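Long-range contacts in kelch domain-containing protein (Colletotrichum graminicola M1.001, PDB 5C86), which oxidises alcohols as a fungal member of the galactose oxidase and glyoxal oxidase family (AA5), probably at a single copper ion, which is absent here: residues T337-A342 against R417-T422; Y411-I416 against Y461-M466. All blocks are in the same frame, centred on the assembly; numbering follows the deposited sequence. Where two conformers were deposited one is given.

Contact 1 of 2, residues T337-A342 against R417-T422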
ATOM      1  N   THR A 337       8.717  -6.027  -2.172  1.00 11.47           N
ATOM      2  CA  THR A 337       7.526  -5.235  -2.481  1.00 11.38           C
ATOM      3  C   THR A 337       6.462  -6.138  -3.111  1.00 11.99           C
ATOM      4  O   THR A 337       6.752  -7.161  -3.690  1.00 11.91           O
ATOM      5  CB  THR A 337       7.863  -4.055  -3.388  1.00 13.02           C
ATOM      6  OG1 THR A 337       8.527  -4.551  -4.571  1.00 13.42           O
ATOM      7  CG2 THR A 337       8.646  -2.978  -2.673  1.00 13.06           C
ATOM      8  N   ALA A 338       5.164  -5.699  -2.983  1.00 10.37           N
ATOM      9  CA  ALA A 338       4.076  -6.340  -3.704  1.00 11.37           C
ATOM     10  C   ALA A 338       2.989  -5.281  -3.919  1.00 11.03           C
ATOM     11  O   ALA A 338       2.870  -4.362  -3.123  1.00 12.48           O
ATOM     12  CB  ALA A 338       3.485  -7.518  -2.981  1.00 12.17           C
ATOM     13  N   LEU A 339       2.272  -5.399  -5.028  1.00 11.50           N
ATOM     14  CA  LEU A 339       1.369  -4.361  -5.400  1.00 11.43           C
ATOM     15  C   LEU A 339       0.295  -4.901  -6.349  1.00 12.19           C
ATOM     16  O   LEU A 339       0.578  -5.631  -7.301  1.00 11.87           O
ATOM     17  CB  LEU A 339       2.114  -3.207  -6.055  1.00 12.89           C
ATOM     18  CG  LEU A 339       1.390  -1.870  -5.967  1.00 13.74           C
ATOM     19  CD1 LEU A 339       1.483  -1.288  -4.595  1.00 14.19           C
ATOM     20  CD2 LEU A 339       1.919  -0.935  -7.004  1.00 15.75           C
ATOM     21  N   LEU A 340      -0.965  -4.505  -6.109  1.00 10.45           N
ATOM     22  CA  LEU A 340      -2.049  -4.851  -7.049  1.00 11.10           C
ATOM     23  C   LEU A 340      -1.928  -4.056  -8.326  1.00 11.08           C
ATOM     24  O   LEU A 340      -1.771  -2.855  -8.292  1.00 11.53           O
ATOM     25  CB  LEU A 340      -3.417  -4.513  -6.455  1.00 10.97           C
ATOM     26  CG  LEU A 340      -4.621  -4.901  -7.274  1.00 11.17           C
ATOM     27  CD1 LEU A 340      -4.670  -6.375  -7.407  1.00 11.46           C
ATOM     28  CD2 LEU A 340      -5.893  -4.370  -6.619  1.00 11.52           C
ATOM     29  N   MET A 341      -2.103  -4.746  -9.460  1.00 11.51           N
ATOM     30  CA  MET A 341      -2.125  -4.146 -10.804  1.00 12.52           C
ATOM     31  C   MET A 341      -3.587  -3.949 -11.311  1.00 12.49           C
ATOM     32  O   MET A 341      -4.475  -4.681 -10.892  1.00 12.35           O
ATOM     33  CB  MET A 341      -1.352  -5.083 -11.727  1.00 14.52           C
ATOM     34  CG  MET A 341       0.083  -5.395 -11.276  1.00 14.37           C
ATOM     35  SD  MET A 341       1.101  -3.937 -10.989  1.00 18.01           S
ATOM     36  CE  MET A 341       1.355  -3.311 -12.600  1.00 20.09           C
ATOM     37  N   ALA A 342      -3.751  -3.134 -12.334  1.00 13.11           N
ATOM     38  CA  ALA A 342      -5.107  -2.897 -12.873  1.00 13.52           C
ATOM     39  C   ALA A 342      -5.648  -4.144 -13.554  1.00 14.18           C
ATOM     40  O   ALA A 342      -6.847  -4.339 -13.664  1.00 13.97           O
ATOM     41  CB  ALA A 342      -5.049  -1.707 -13.821  1.00 14.81           C
ATOM     42  N   ARG A 417      -8.216   1.699  -4.100  1.00  9.28           N
ATOM     43  CA  ARG A 417      -7.421   2.878  -4.246  1.00  9.47           C
ATOM     44  C   ARG A 417      -6.013   2.601  -4.784  1.00 10.16           C
ATOM     45  O   ARG A 417      -5.338   1.636  -4.321  1.00  9.85           O
ATOM     46  CB  ARG A 417      -7.342   3.598  -2.930  1.00 10.50           C
ATOM     47  CG  ARG A 417      -6.940   5.083  -3.034  1.00 10.83           C
ATOM     48  CD  ARG A 417      -7.247   5.885  -1.761  1.00 11.18           C
ATOM     49  NE  ARG A 417      -6.772   7.250  -1.814  1.00 10.83           N
ATOM     50  CZ  ARG A 417      -5.487   7.582  -1.775  1.00 12.58           C
ATOM     51  NH1 ARG A 417      -4.581   6.710  -1.501  1.00 13.14           N
ATOM     52  NH2 ARG A 417      -5.107   8.830  -1.949  1.00 12.93           N
ATOM     53  N   VAL A 418      -5.578   3.386  -5.770  1.00 10.16           N
ATOM     54  CA  VAL A 418      -4.255   3.198  -6.370  1.00  9.95           C
ATOM     55  C   VAL A 418      -3.191   3.501  -5.339  1.00 11.15           C
ATOM     56  O   VAL A 418      -3.300   4.443  -4.543  1.00 11.19           O
ATOM     57  CB  VAL A 418      -4.129   4.105  -7.619  1.00 11.09           C
ATOM     58  CG1 VAL A 418      -2.753   4.157  -8.194  1.00 11.22           C
ATOM     59  CG2 VAL A 418      -5.184   3.751  -8.672  1.00 11.60           C
ATOM     60  N   SER A 419      -2.137   2.691  -5.348  1.00 10.74           N
ATOM     61  CA  SER A 419      -1.206   2.720  -4.220  1.00 11.32           C
ATOM     62  C   SER A 419       0.260   2.520  -4.609  1.00 11.85           C
ATOM     63  O   SER A 419       0.598   2.471  -5.764  1.00 11.23           O
ATOM     64  CB  SER A 419      -1.667   1.738  -3.099  1.00 12.55           C
ATOM     65  OG  SER A 419      -1.499   0.421  -3.547  1.00 12.69           O
ATOM     66  N   ALA A 420       1.057   2.506  -3.548  1.00 12.20           N
ATOM     67  CA  ALA A 420       2.509   2.475  -3.632  1.00 13.26           C
ATOM     68  C   ALA A 420       2.973   1.859  -2.339  1.00 12.17           C
ATOM     69  O   ALA A 420       2.328   1.954  -1.302  1.00 12.50           O
ATOM     70  CB  ALA A 420       3.085   3.863  -3.763  1.00 12.15           C
ATOM     71  N   THR A 421       4.160   1.228  -2.396  1.00 11.32           N
ATOM     72  CA  THR A 421       4.653   0.579  -1.182  1.00 11.93           C
ATOM     73  C   THR A 421       6.156   0.527  -1.112  1.00 12.74           C
ATOM     74  O   THR A 421       6.838   0.432  -2.115  1.00 11.60           O
ATOM     75  CB  THR A 421       4.125  -0.900  -1.061  1.00 13.59           C
ATOM     76  OG1 THR A 421       4.307  -1.396   0.283  1.00 13.43           O
ATOM     77  CG2 THR A 421       4.715  -1.920  -2.015  1.00 12.59           C
ATOM     78  N   THR A 422       6.667   0.551   0.111  1.00 11.36           N
ATOM     79  CA  THR A 422       8.066   0.279   0.397  1.00 11.97           C
ATOM     80  C   THR A 422       8.135  -0.135   1.838  1.00 10.72           C
ATOM     81  O   THR A 422       7.384   0.387   2.662  1.00 11.74           O
ATOM     82  CB  THR A 422       8.941   1.535   0.092  1.00 12.78           C
ATOM     83  OG1 THR A 422      10.300   1.122   0.233  1.00 13.23           O
ATOM     84  CG2 THR A 422       8.705   2.668   0.985  1.00 12.74           C
TER
HETATM   85  O   HOH W   1      -2.238  -0.236  -6.693  1.00 16.08           O
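The methyl CG2 of Thr421 meets the backbone of the opposing strand at Ala338, 3.3 Å from Ala338 O, and crosses obliquely over the side chain of Thr337, near its CB and CG2. Its place follows from a chi1 of -164°, which turns OG1 anti to the backbone N, where it bonds to Val425 O, and leaves the methyl facing residues 337-340. Thr337 answers with carbon as well: CG2 lies 3.9 Å from Thr421 O, while OG1 is taken by Trp347 NE1 and Pro16 O. Further along, Leu339 extends its CD1 toward residues 419-420, 3.6 Å from Ser419 OG and 4.0 Å from Ala420 N. That hydroxyl is bonded to Asn426 ND2, so the leucine methyl packs against an oxygen already engaged. The strands run nearly antiparallel, at 168°, but their axes stay 6.8 Å apart, too far for direct pairing. Where they part, water 1 bridges them, donating to Leu340 O at 3.1 Å and accepting from Ser419 N at 3.2 Å. A strand of the Kelch propeller thus faces the segment that the C-terminal E-set domain sends toward the chain centre. The chemistry implied is methyl packing, with hydroxyls anchored outside and one water linking the backbones.

Contact 2 of 2, residues Y411-I416 against Y461-M466; sequences YTFSMI and YMLFAM
The ring of Tyr461 carries the methyl of Met415 on one face: CE stands 3.5 Å from the ring centroid, only 8° off the normal, a CH-pi contact centred on the ring. The two residues project from neighbouring antiparallel strands of the E-set domain, an immunoglobulin-like beta-sandwich at the C-terminal end of galactose oxidase relatives. Sulfur SD lies farther above the same ring, at 5.0 Å, making this a Met-aromatic pair in which the methyl, rather than the sulfur, does the touching. The chain of Met415 extends at chi2 and then bends at chi3 (-84°), which folds CE over the tyrosine. Tyr461 OH is held by Ile457 O. Phe413 and Phe464 are met obliquely: Ala465 CB lies 3.5 Å from Phe413 CE2, and Ile416 CD1 approaches Phe464 more loosely.

Thr412, Ser414 and Ile416 form hydrogen-bonded pairs with Met466, Phe464 and Met462, alternating with the non-hydrogen-bonded pairs Phe413 with Ala465 and Met415 with Leu463. Each hydrogen-bonded pair has two nearly straight N-H...O bonds; Met462 N to Ile416 O, for example, measures 2.8 Å at 170°. On the face they share, Phe413, Leu463 and Ala465 turn to Ile403 and Met405 of strand 400-405, and Phe413 also meets the ring of Phe445; Met415 packs instead on Ile432, Leu434, Phe478 and Val480. On the opposite face, Ser414 OG bonds to Pro287 O, and Phe464 also packs on Pro287, from the loop after strand 282-285. At the more exposed end, water 2 lies 2.7 Å from Thr412 OG1 and donates to Met466 O at 3.2 Å.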
ATOM      1  N   TYR A 411     -23.435  -8.565 -12.116  1.00 15.28           N
ATOM      2  CA  TYR A 411     -22.122  -8.136 -11.720  1.00 12.83           C
ATOM      3  C   TYR A 411     -22.094  -7.581 -10.289  1.00 13.18           C
ATOM      4  O   TYR A 411     -23.124  -7.008  -9.807  1.00 14.94           O
ATOM      5  CB  TYR A 411     -21.655  -7.012 -12.609  1.00 13.98           C
ATOM      6  CG  TYR A 411     -21.345  -7.439 -14.036  1.00 13.59           C
ATOM      7  CD1 TYR A 411     -20.123  -8.061 -14.349  1.00 13.65           C
ATOM      8  CD2 TYR A 411     -22.292  -7.362 -15.033  1.00 15.90           C
ATOM      9  CE1 TYR A 411     -19.865  -8.511 -15.642  1.00 14.53           C
ATOM     10  CE2 TYR A 411     -21.992  -7.809 -16.302  1.00 16.14           C
ATOM     11  CZ  TYR A 411     -20.756  -8.353 -16.585  1.00 14.52           C
ATOM     12  OH  TYR A 411     -20.488  -8.713 -17.899  1.00 15.30           O
ATOM     13  N   THR A 412     -20.948  -7.737  -9.658  1.00 12.21           N
ATOM     14  CA  THR A 412     -20.612  -6.944  -8.436  1.00 13.19           C
ATOM     15  C   THR A 412     -19.427  -6.080  -8.728  1.00 11.46           C
ATOM     16  O   THR A 412     -18.794  -6.201  -9.751  1.00 11.04           O
ATOM     17  CB  THR A 412     -20.274  -7.855  -7.261  1.00 15.26           C
ATOM     18  OG1 THR A 412     -19.184  -8.739  -7.606  1.00 15.16           O
ATOM     19  CG2 THR A 412     -21.500  -8.724  -6.802  1.00 17.34           C
ATOM     20  N   PHE A 413     -19.196  -5.088  -7.882  1.00 11.97           N
ATOM     21  CA  PHE A 413     -18.288  -4.052  -8.133  1.00 12.33           C
ATOM     22  C   PHE A 413     -17.465  -3.689  -6.890  1.00 10.77           C
ATOM     23  O   PHE A 413     -17.842  -3.870  -5.758  1.00 11.94           O
ATOM     24  CB  PHE A 413     -18.960  -2.769  -8.667  1.00 13.11           C
ATOM     25  CG  PHE A 413     -19.801  -2.975  -9.834  1.00 12.10           C
ATOM     26  CD1 PHE A 413     -21.117  -3.322  -9.732  1.00 12.78           C
ATOM     27  CD2 PHE A 413     -19.246  -2.879 -11.079  1.00 12.92           C
ATOM     28  CE1 PHE A 413     -21.860  -3.596 -10.890  1.00 12.09           C
ATOM     29  CE2 PHE A 413     -19.982  -3.159 -12.252  1.00 11.76           C
ATOM     30  CZ  PHE A 413     -21.268  -3.518 -12.132  1.00 12.31           C
ATOM     31  N   SER A 414     -16.276  -3.161  -7.168  1.00 10.59           N
ATOM     32  CA  SER A 414     -15.451  -2.577  -6.100  1.00 10.98           C
ATOM     33  C   SER A 414     -14.545  -1.519  -6.629  1.00 11.26           C
ATOM     34  O   SER A 414     -14.281  -1.451  -7.826  1.00 11.99           O
ATOM     35  CB  SER A 414     -14.607  -3.555  -5.303  1.00 12.85           C
ATOM     36  OG  SER A 414     -13.695  -4.183  -6.132  1.00 14.43           O
ATOM     37  N   MET A 415     -14.121  -0.603  -5.776  1.00 10.01           N
ATOM     38  CA  MET A 415     -13.142   0.438  -6.122  1.00 11.08           C
ATOM     39  C   MET A 415     -11.939   0.235  -5.192  1.00 11.35           C
ATOM     40  O   MET A 415     -12.117   0.142  -3.998  1.00 12.11           O
ATOM     41  CB  MET A 415     -13.698   1.858  -6.096  1.00 10.38           C
ATOM     42  CG  MET A 415     -14.323   2.302  -4.800  1.00 11.87           C
ATOM     43  SD  MET A 415     -15.316   3.828  -4.909  1.00 12.84           S
ATOM     44  CE  MET A 415     -14.074   5.122  -4.756  1.00 12.45           C
ATOM     45  N   ILE A 416     -10.777   0.123  -5.761  1.00  9.63           N
ATOM     46  CA  ILE A 416      -9.548  -0.091  -4.958  1.00 10.72           C
ATOM     47  C   ILE A 416      -8.626   1.054  -5.164  1.00  9.72           C
ATOM     48  O   ILE A 416      -8.323   1.401  -6.318  1.00 10.74           O
ATOM     49  CB  ILE A 416      -8.871  -1.425  -5.290  1.00 12.67           C
ATOM     50  CG1 ILE A 416      -9.781  -2.612  -4.887  1.00 16.32           C
ATOM     51  CG2 ILE A 416      -7.550  -1.566  -4.525  1.00 14.18           C
ATOM     52  CD1 ILE A 416      -9.144  -3.953  -4.937  1.00 18.86           C
ATOM     53  N   TYR A 461      -8.628   5.635  -8.059  1.00 10.19           N
ATOM     54  CA  TYR A 461      -9.080   4.302  -7.766  1.00  9.61           C
ATOM     55  C   TYR A 461      -9.171   3.526  -9.046  1.00 10.26           C
ATOM     56  O   TYR A 461      -9.318   4.071 -10.142  1.00 11.55           O
ATOM     57  CB  TYR A 461     -10.504   4.323  -7.205  1.00  9.41           C
ATOM     58  CG  TYR A 461     -10.547   4.852  -5.756  1.00 10.12           C
ATOM     59  CD1 TYR A 461     -10.474   6.180  -5.521  1.00 10.13           C
ATOM     60  CD2 TYR A 461     -10.715   4.013  -4.716  1.00  9.23           C
ATOM     61  CE1 TYR A 461     -10.486   6.641  -4.191  1.00  9.71           C
ATOM     62  CE2 TYR A 461     -10.735   4.434  -3.391  1.00 10.05           C
ATOM     63  CZ  TYR A 461     -10.659   5.797  -3.123  1.00 10.30           C
ATOM     64  OH  TYR A 461     -10.686   6.236  -1.802  1.00 12.61           O
ATOM     65  N   MET A 462      -9.034   2.213  -8.891  1.00 10.64           N
ATOM     66  CA  MET A 462      -9.351   1.227  -9.916  1.00 10.11           C
ATOM     67  C   MET A 462     -10.777   0.727  -9.692  1.00 10.08           C
ATOM     68  O   MET A 462     -11.066   0.222  -8.611  1.00 10.77           O
ATOM     69  CB  MET A 462      -8.416   0.098  -9.810  1.00 11.22           C
ATOM     70  CG  MET A 462      -7.007   0.470 -10.262  1.00 14.07           C
ATOM     71  SD  MET A 462      -5.789  -0.867  -9.991  1.00 18.48           S
ATOM     72  CE  MET A 462      -5.508  -0.752  -8.232  1.00 16.63           C
ATOM     73  N   LEU A 463     -11.644   0.830 -10.709  0.54 10.80           N
ATOM     74  CA  LEU A 463     -12.995   0.277 -10.644  0.54 10.71           C
ATOM     75  C   LEU A 463     -12.908  -1.099 -11.274  0.54 10.91           C
ATOM     76  O   LEU A 463     -12.435  -1.247 -12.390  0.54 10.47           O
ATOM     77  CB  LEU A 463     -14.005   1.181 -11.371  0.54 12.04           C
ATOM     78  CG  LEU A 463     -15.403   1.228 -10.801  0.54 13.00           C
ATOM     79  CD1 LEU A 463     -16.191   2.507 -11.169  0.54 15.12           C
ATOM     80  CD2 LEU A 463     -16.088  -0.082 -11.274  0.54 14.15           C
ATOM     81  N   PHE A 464     -13.256  -2.110 -10.496  1.00  9.83           N
ATOM     82  CA  PHE A 464     -13.437  -3.489 -10.931  1.00 10.17           C
ATOM     83  C   PHE A 464     -14.870  -3.934 -10.940  1.00 11.63           C
ATOM     84  O   PHE A 464     -15.641  -3.613 -10.025  1.00 11.82           O
ATOM     85  CB  PHE A 464     -12.657  -4.400 -10.013  1.00 10.85           C
ATOM     86  CG  PHE A 464     -11.134  -4.267 -10.084  1.00 11.53           C
ATOM     87  CD1 PHE A 464     -10.447  -4.983 -11.065  1.00 11.98           C
ATOM     88  CD2 PHE A 464     -10.380  -3.494  -9.205  1.00 10.71           C
ATOM     89  CE1 PHE A 464      -9.072  -4.925 -11.183  1.00 12.99           C
ATOM     90  CE2 PHE A 464      -8.997  -3.454  -9.266  1.00 12.38           C
ATOM     91  CZ  PHE A 464      -8.358  -4.216 -10.259  1.00 12.34           C
ATOM     92  N   ALA A 465     -15.191  -4.736 -11.966  1.00  9.68           N
ATOM     93  CA  ALA A 465     -16.477  -5.369 -12.069  1.00 10.44           C
ATOM     94  C   ALA A 465     -16.181  -6.862 -12.111  1.00 11.41           C
ATOM     95  O   ALA A 465     -15.274  -7.294 -12.861  1.00 13.58           O
ATOM     96  CB  ALA A 465     -17.185  -4.954 -13.307  1.00 11.81           C
ATOM     97  N   MET A 466     -16.949  -7.630 -11.360  0.55 10.42           N
ATOM     98  CA  MET A 466     -16.777  -9.064 -11.241  0.55 11.85           C
ATOM     99  C   MET A 466     -18.067  -9.733 -11.721  0.55 12.07           C
ATOM    100  O   MET A 466     -19.151  -9.438 -11.265  0.55 11.09           O
ATOM    101  CB  MET A 466     -16.428  -9.465  -9.810  0.55 14.38           C
ATOM    102  CG  MET A 466     -15.012  -9.029  -9.423  0.55 16.24           C
ATOM    103  SD  MET A 466     -14.799  -8.538  -7.692  0.55 20.77           S
ATOM    104  CE  MET A 466     -15.889  -7.102  -7.598  0.55 20.17           C
TER
HETATM  105  O   HOH W   2     -19.866 -11.119  -8.591  1.00 19.39           O

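Strand 412-422 joins the two contacts, whose centres lie 16 Å apart: residues 411-416 pair within the E-set sheet, and residues 417-422 continue to the propeller strand 336-340. The contacts also touch directly. Leu340 CD2 packs on Ile416 CD1 at 3.7 Å, Ala342 CA lies 3.6 Å from Met462 SD, and Ala342 O lies 3.4 Å from Phe464 CE1. Contact 1 is the one beside the copper site: the side chain of Thr337 is about 7 Å from that of His335, and Thr421 is equally close to His423. Both histidines bind copper in another structure of this protein, together with Tyr120. Contact 2 lies away from this site.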